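Local structure of cytochrome c6 (4EIE) at residues Ala7-Ala12 with Ile70-Gln75; Glu45-Leu50 with Gln75-Gln80. The protein carries a covalently bound heme c and probably transfers electrons, perhaps within the thylakoid. All coordinates share one frame; numbering follows the deposited sequence.

Interaction 1 of 2, residues Ala7-Ala12 with Ile70-Gln75. With NA (sodium ion), chain H.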
loop_
_atom_site.group_PDB
_atom_site.type_symbol
_atom_site.label_atom_id
_atom_site.label_comp_id
_atom_site.label_asym_id
_atom_site.label_seq_id
_atom_site.Cartn_x
_atom_site.Cartn_y
_atom_site.Cartn_z
ATOM N N ALA A 7 -2.066 -4.489 9.369
ATOM C CA ALA A 7 -0.662 -4.297 9.721
ATOM C C ALA A 7 0.152 -5.571 9.517
ATOM O O ALA A 7 1.283 -5.527 9.075
ATOM C CB ALA A 7 -0.531 -3.773 11.141
ATOM N N GLN A 8 -0.416 -6.714 9.938
ATOM C CA GLN A 8 0.265 -7.976 9.777
ATOM C C GLN A 8 0.518 -8.316 8.296
ATOM O O GLN A 8 1.598 -8.761 7.915
ATOM C CB GLN A 8 -0.526 -9.096 10.451
ATOM C CG GLN A 8 -0.615 -8.981 11.953
ATOM C CD GLN A 8 0.729 -9.053 12.620
ATOM O OE1 GLN A 8 1.548 -9.924 12.313
ATOM N NE2 GLN A 8 0.993 -8.106 13.505
ATOM N N ILE A 9 -0.502 -8.079 7.470
ATOM C CA ILE A 9 -0.356 -8.327 6.057
ATOM C C ILE A 9 0.733 -7.425 5.488
ATOM O O ILE A 9 1.572 -7.829 4.694
ATOM C CB ILE A 9 -1.709 -8.084 5.342
ATOM C CG1 ILE A 9 -2.742 -9.113 5.758
ATOM C CG2 ILE A 9 -1.532 -8.099 3.805
ATOM C CD1 ILE A 9 -4.160 -8.649 5.542
ATOM N N PHE A 10 0.711 -6.151 5.908
ATOM C CA PHE A 10 1.697 -5.191 5.459
ATOM C C PHE A 10 3.103 -5.661 5.821
ATOM O O PHE A 10 4.011 -5.647 4.995
ATOM C CB PHE A 10 1.419 -3.795 6.057
ATOM C CG PHE A 10 2.294 -2.731 5.454
ATOM C CD1 PHE A 10 1.871 -2.064 4.287
ATOM C CD2 PHE A 10 3.498 -2.404 5.989
ATOM C CE1 PHE A 10 2.687 -1.098 3.707
ATOM C CE2 PHE A 10 4.290 -1.423 5.409
ATOM C CZ PHE A 10 3.888 -0.805 4.294
ATOM N N GLU A 11 3.293 -6.092 7.062
ATOM C CA GLU A 11 4.591 -6.584 7.513
ATOM C C GLU A 11 5.072 -7.761 6.718
ATOM O O GLU A 11 6.271 -7.849 6.434
ATOM C CB GLU A 11 4.504 -6.987 8.971
ATOM C CG GLU A 11 4.302 -5.788 9.880
ATOM C CD GLU A 11 3.784 -6.141 11.255
ATOM O OE1 GLU A 11 3.473 -7.310 11.571
ATOM O OE2 GLU A 11 3.690 -5.193 12.065
ATOM N N ALA A 12 4.144 -8.637 6.321
ATOM C CA ALA A 12 4.506 -9.855 5.650
ATOM C C ALA A 12 4.692 -9.700 4.152
ATOM O O ALA A 12 5.432 -10.488 3.567
ATOM C CB ALA A 12 3.460 -10.933 5.900
ATOM N N ILE A 70 -6.560 -7.857 0.832
ATOM C CA ILE A 70 -6.273 -6.637 0.087
ATOM C C ILE A 70 -7.029 -5.443 0.676
ATOM O O ILE A 70 -6.468 -4.377 0.860
ATOM C CB ILE A 70 -6.493 -6.834 -1.405
ATOM C CG1 ILE A 70 -5.499 -7.837 -1.969
ATOM C CG2 ILE A 70 -6.447 -5.489 -2.122
ATOM C CD1 ILE A 70 -5.736 -8.269 -3.400
ATOM N N GLN A 71 -8.287 -5.653 1.034
ATOM C CA GLN A 71 -9.025 -4.578 1.687
ATOM C C GLN A 71 -8.381 -4.198 2.999
ATOM O O GLN A 71 -8.272 -3.004 3.293
ATOM C CB GLN A 71 -10.497 -4.950 1.911
ATOM C CG GLN A 71 -11.303 -5.087 0.673
ATOM C CD GLN A 71 -11.486 -3.804 -0.075
ATOM O OE1 GLN A 71 -11.096 -3.701 -1.249
ATOM N NE2 GLN A 71 -12.006 -2.810 0.585
ATOM N N ALA A 72 -7.995 -5.190 3.804
ATOM C CA ALA A 72 -7.460 -4.875 5.089
ATOM C C ALA A 72 -6.130 -4.107 4.997
ATOM O O ALA A 72 -5.918 -3.132 5.705
ATOM C CB ALA A 72 -7.272 -6.140 5.918
ATOM N N VAL A 73 -5.231 -4.565 4.135
ATOM C CA VAL A 73 -3.944 -3.880 4.024
ATOM C C VAL A 73 -4.149 -2.474 3.407
ATOM O O VAL A 73 -3.422 -1.547 3.735
ATOM C CB VAL A 73 -2.910 -4.717 3.285
ATOM C CG1 VAL A 73 -3.137 -4.794 1.761
ATOM C CG2 VAL A 73 -1.512 -4.193 3.581
ATOM N N SER A 74 -5.126 -2.337 2.523
ATOM C CA SER A 74 -5.387 -1.067 1.907
ATOM C C SER A 74 -5.885 -0.051 2.918
ATOM O O SER A 74 -5.485 1.106 2.888
ATOM C CB SER A 74 -6.354 -1.213 0.733
ATOM O OG SER A 74 -5.764 -1.983 -0.315
ATOM N N GLN A 75 -6.772 -0.481 3.805
ATOM C CA GLN A 75 -7.221 0.375 4.894
ATOM C C GLN A 75 -6.049 0.751 5.784
ATOM O O GLN A 75 -5.903 1.923 6.182
ATOM C CB GLN A 75 -8.299 -0.320 5.699
ATOM C CG GLN A 75 -8.723 0.429 6.964
ATOM C CD GLN A 75 -9.308 1.795 6.665
ATOM O OE1 GLN A 75 -10.212 1.931 5.846
ATOM N NE2 GLN A 75 -8.841 2.806 7.406
HETATM NA NA NA H . 3.860 -9.658 11.865
HETATM O O HOH W 1 3.180 -10.394 9.548
#
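Ile9 and Val73 meet where 7-12 crosses 70-75, the axes of the two segments at 91° and 8.4 Å apart at their closest. Followed outward, Ile9 gives CB and CG2 to Val73 and its tip to Ala72. CB already lies 4.1 Å from CB of Val73. The CG2 methyl, anti to the backbone N, comes closer still, 3.7 Å from Val73 CB, with the CG2 methyl of Val73 also against it. The other branch runs from CG1 in an extended line (chi2 158°) to CD1, which reaches along helix 67-82 to Ala72 CB at 4.0 Å.

Val73 answers with its own CG2, which slips past Ile9 and lies 3.8 Å from the backbone N of Phe10. The same methyl touches Phe10 CB and sits at the edge of the ring, near its plane. The ring itself packs against Tyr76 and Trp85 and lies beside Cys14 and His18, which bind the heme. No hydrogen bond joins the two segments; the contact is purely apolar.

Elsewhere on helix 5-13, Gln8 OE1 and Glu11 OE1 coordinate a sodium ion, each 2.4 Å from the metal. A water completes this group of ligands and donates a hydrogen bond to Gln8 O. The near-perpendicular packing of N- and C-terminal helices beside the heme is the hallmark of the class I cytochrome c fold.

Interaction 2 of 2, residues Glu45-Leu50 with Gln75-Gln80. With HEC (heme c), chain B.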
loop_
_atom_site.group_PDB
_atom_site.type_symbol
_atom_site.label_atom_id
_atom_site.label_comp_id
_atom_site.label_asym_id
_atom_site.label_seq_id
_atom_site.Cartn_x
_atom_site.Cartn_y
_atom_site.Cartn_z
ATOM N N GLU A 45 -10.342 2.162 -2.048
ATOM C CA GLU A 45 -10.501 1.591 -3.363
ATOM C C GLU A 45 -9.318 1.905 -4.266
ATOM O O GLU A 45 -8.871 1.021 -4.996
ATOM C CB GLU A 45 -11.761 2.167 -3.974
ATOM C CG GLU A 45 -12.068 1.772 -5.355
ATOM N N ALA A 46 -8.783 3.123 -4.225
ATOM C CA ALA A 46 -7.641 3.453 -5.059
ATOM C C ALA A 46 -6.454 2.573 -4.707
ATOM O O ALA A 46 -5.739 2.078 -5.582
ATOM C CB ALA A 46 -7.295 4.930 -4.890
ATOM N N ILE A 47 -6.204 2.413 -3.424
ATOM C CA ILE A 47 -5.101 1.589 -2.978
ATOM C C ILE A 47 -5.293 0.122 -3.315
ATOM O O ILE A 47 -4.397 -0.531 -3.823
ATOM C CB ILE A 47 -4.841 1.819 -1.470
ATOM C CG1 ILE A 47 -4.408 3.253 -1.202
ATOM C CG2 ILE A 47 -3.787 0.846 -0.930
ATOM C CD1 ILE A 47 -4.579 3.702 0.231
ATOM N N ALA A 48 -6.511 -0.378 -3.062
ATOM C CA ALA A 48 -6.813 -1.768 -3.347
ATOM C C ALA A 48 -6.662 -2.063 -4.823
ATOM O O ALA A 48 -6.184 -3.128 -5.191
ATOM C CB ALA A 48 -8.234 -2.115 -2.876
ATOM N N ASN A 49 -7.054 -1.128 -5.689
ATOM C CA ASN A 49 -6.906 -1.382 -7.133
ATOM C C ASN A 49 -5.454 -1.569 -7.490
ATOM O O ASN A 49 -5.109 -2.456 -8.286
ATOM C CB ASN A 49 -7.514 -0.246 -7.935
ATOM C CG ASN A 49 -9.039 -0.268 -7.944
ATOM O OD1 ASN A 49 -9.642 -1.266 -7.635
ATOM N ND2 ASN A 49 -9.626 0.853 -8.335
ATOM N N LEU A 50 -4.566 -0.739 -6.958
ATOM C CA LEU A 50 -3.130 -0.852 -7.216
ATOM C C LEU A 50 -2.591 -2.154 -6.652
ATOM O O LEU A 50 -1.832 -2.858 -7.307
ATOM C CB LEU A 50 -2.395 0.305 -6.647
ATOM C CG LEU A 50 -0.866 0.233 -6.747
ATOM C CD1 LEU A 50 -0.355 0.044 -8.156
ATOM C CD2 LEU A 50 -0.228 1.397 -6.087
ATOM N N GLN A 75 -6.772 -0.481 3.805
ATOM C CA GLN A 75 -7.221 0.375 4.894
ATOM C C GLN A 75 -6.049 0.751 5.784
ATOM O O GLN A 75 -5.903 1.923 6.182
ATOM C CB GLN A 75 -8.299 -0.320 5.699
ATOM C CG GLN A 75 -8.723 0.429 6.964
ATOM C CD GLN A 75 -9.308 1.795 6.665
ATOM O OE1 GLN A 75 -10.212 1.931 5.846
ATOM N NE2 GLN A 75 -8.841 2.806 7.406
ATOM N N TYR A 76 -5.182 -0.197 6.123
ATOM C CA TYR A 76 -4.011 0.124 6.958
ATOM C C TYR A 76 -3.156 1.191 6.295
ATOM O O TYR A 76 -2.764 2.177 6.914
ATOM C CB TYR A 76 -3.218 -1.155 7.207
ATOM C CG TYR A 76 -1.926 -0.907 7.920
ATOM C CD1 TYR A 76 -1.928 -0.610 9.302
ATOM C CD2 TYR A 76 -0.714 -1.010 7.282
ATOM C CE1 TYR A 76 -0.740 -0.392 9.990
ATOM C CE2 TYR A 76 0.500 -0.746 7.979
ATOM C CZ TYR A 76 0.431 -0.483 9.318
ATOM O OH TYR A 76 1.596 -0.263 10.015
ATOM N N VAL A 77 -2.851 1.005 5.011
ATOM C CA VAL A 77 -2.053 1.971 4.303
ATOM C C VAL A 77 -2.712 3.325 4.231
ATOM O O VAL A 77 -2.059 4.363 4.394
ATOM C CB VAL A 77 -1.686 1.442 2.906
ATOM C CG1 VAL A 77 -1.066 2.520 2.017
ATOM C CG2 VAL A 77 -0.725 0.287 3.040
ATOM N N LEU A 78 -4.016 3.337 3.992
ATOM C CA LEU A 78 -4.741 4.618 3.958
ATOM C C LEU A 78 -4.589 5.358 5.274
ATOM O O LEU A 78 -4.218 6.537 5.326
ATOM C CB LEU A 78 -6.213 4.409 3.624
ATOM C CG LEU A 78 -7.014 5.726 3.553
ATOM C CD1 LEU A 78 -6.527 6.602 2.451
ATOM C CD2 LEU A 78 -8.503 5.402 3.313
ATOM N N GLN A 79 -4.870 4.673 6.374
ATOM C CA GLN A 79 -4.825 5.315 7.670
ATOM C C GLN A 79 -3.427 5.793 8.003
ATOM O O GLN A 79 -3.241 6.919 8.477
ATOM C CB GLN A 79 -5.602 4.566 8.737
ATOM C CG GLN A 79 -4.999 3.284 9.102
ATOM C CD GLN A 79 -5.934 2.412 9.929
ATOM O OE1 GLN A 79 -7.143 2.333 9.647
ATOM N NE2 GLN A 79 -5.388 1.774 10.978
ATOM N N GLN A 80 -2.414 4.973 7.722
ATOM C CA GLN A 80 -1.037 5.349 8.013
ATOM C C GLN A 80 -0.604 6.555 7.160
ATOM O O GLN A 80 0.055 7.492 7.654
ATOM C CB GLN A 80 -0.090 4.152 7.789
ATOM C CG GLN A 80 -0.280 3.012 8.761
ATOM C CD GLN A 80 0.221 3.302 10.110
ATOM O OE1 GLN A 80 -0.545 3.626 10.983
ATOM N NE2 GLN A 80 1.494 3.074 10.312
HETATM FE FE HEC B . 4.121 -0.961 -3.470
HETATM C CHA HEC B . 3.831 1.904 -5.233
HETATM C CHB HEC B . 1.255 -0.225 -1.779
HETATM C CHC HEC B . 4.208 -4.013 -1.966
HETATM C CHD HEC B . 7.153 -1.512 -4.842
HETATM N NA HEC B . 2.862 0.563 -3.466
HETATM C C1A HEC B . 2.919 1.699 -4.239
HETATM C C2A HEC B . 1.850 2.592 -3.914
HETATM C C3A HEC B . 1.108 1.985 -2.945
HETATM C C4A HEC B . 1.727 0.716 -2.690
HETATM C CMA HEC B . -0.146 2.475 -2.279
HETATM C CAA HEC B . 1.636 3.958 -4.520
HETATM C CBA HEC B . 2.511 4.996 -3.826
HETATM C CGA HEC B . 2.500 6.358 -4.455
HETATM O O1A HEC B . 2.035 6.546 -5.580
HETATM O O2A HEC B . 3.051 7.341 -3.832
HETATM N NB HEC B . 2.962 -1.944 -2.177
HETATM C C1B HEC B . 1.834 -1.474 -1.579
HETATM C C2B HEC B . 1.263 -2.476 -0.697
HETATM C C3B HEC B . 2.036 -3.567 -0.826
HETATM C C4B HEC B . 3.118 -3.209 -1.728
HETATM C CMB HEC B . 0.085 -2.270 0.183
HETATM C CAB HEC B . 1.928 -4.945 -0.164
HETATM C CBB HEC B . 0.700 -5.688 -0.533
HETATM N NC HEC B . 5.436 -2.458 -3.439
HETATM C C1C HEC B . 5.344 -3.586 -2.686
HETATM C C2C HEC B . 6.584 -4.307 -2.710
HETATM C C3C HEC B . 7.419 -3.609 -3.486
HETATM C C4C HEC B . 6.692 -2.453 -3.972
HETATM C CMC HEC B . 6.858 -5.530 -1.848
HETATM C CAC HEC B . 8.887 -3.870 -3.808
HETATM C CBC HEC B . 9.144 -5.171 -4.410
HETATM N ND HEC B . 5.258 -0.011 -4.787
HETATM C C1D HEC B . 6.463 -0.418 -5.322
HETATM C C2D HEC B . 6.873 0.379 -6.403
HETATM C C3D HEC B . 5.878 1.330 -6.571
HETATM C C4D HEC B . 4.926 1.103 -5.542
HETATM C CMD HEC B . 8.104 0.195 -7.240
HETATM C CAD HEC B . 5.796 2.371 -7.654
HETATM C CBD HEC B . 4.889 1.884 -8.779
HETATM C CGD HEC B . 4.939 2.885 -9.907
HETATM O O1D HEC B . 5.724 2.748 -10.842
HETATM O O2D HEC B . 4.287 3.903 -9.837
#
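The heme pocket has part of its wall here, where helix 44-53 packs on the C-terminal helix 67-82 and each contributes a residue to the lining. Ile47 makes the contact with the end of its side chain. Its CG1 branch lies anti to the carbonyl carbon (chi1 -64°) and extends to CD1, which presses on the backbone of the other helix, 3.8 Å from Leu78 N. Leu78 CB is equally near that methyl, and Leu78 CD1 touches it too at 4.1 Å.

On the heme side of the same methyl stands Val77, whose two branches divide the work: CG1 meets Ile47 CD1 at 4.1 Å, while CG2 turns to the porphyrin and packs 3.9 Å from the heme methyl CMB. Leu50, one turn along from Ile47, sets CD2 tightly against the pyrrole carbon C2A of the heme, at an unusually short 3.2 Å.

Along the helix from this apolar contact, Gln75 NE2 donates to Gln79 OE1 (2.9 Å) in one conformer; both side chains have a second position. Val77 thus joins the helix contact to the heme, part of the apolar crevice in which class I cytochromes c hold their heme.

How the interactions relate
From the N terminus the chain runs first through helix 5-13, then past the heme-binding Cys14, Cys17 and His18 to helix 44-53, and on through the Met58 loop to helix 67-82. Interaction 1 closes the long loop, the nearest ends of its segments 58 residues apart in sequence; interaction 2 closes a shorter one, with ends 25 apart. Their segments alternate along the sequence, so the two closures cross. Both end on helix 67-82 and share Gln75, with centres 9 Å apart. They also touch directly: Ser74 packs on Ile47 and Ala48, and Ala7 on Tyr76. The C-terminal helix thereby ties helices 5-13 and 44-53 together beside the heme.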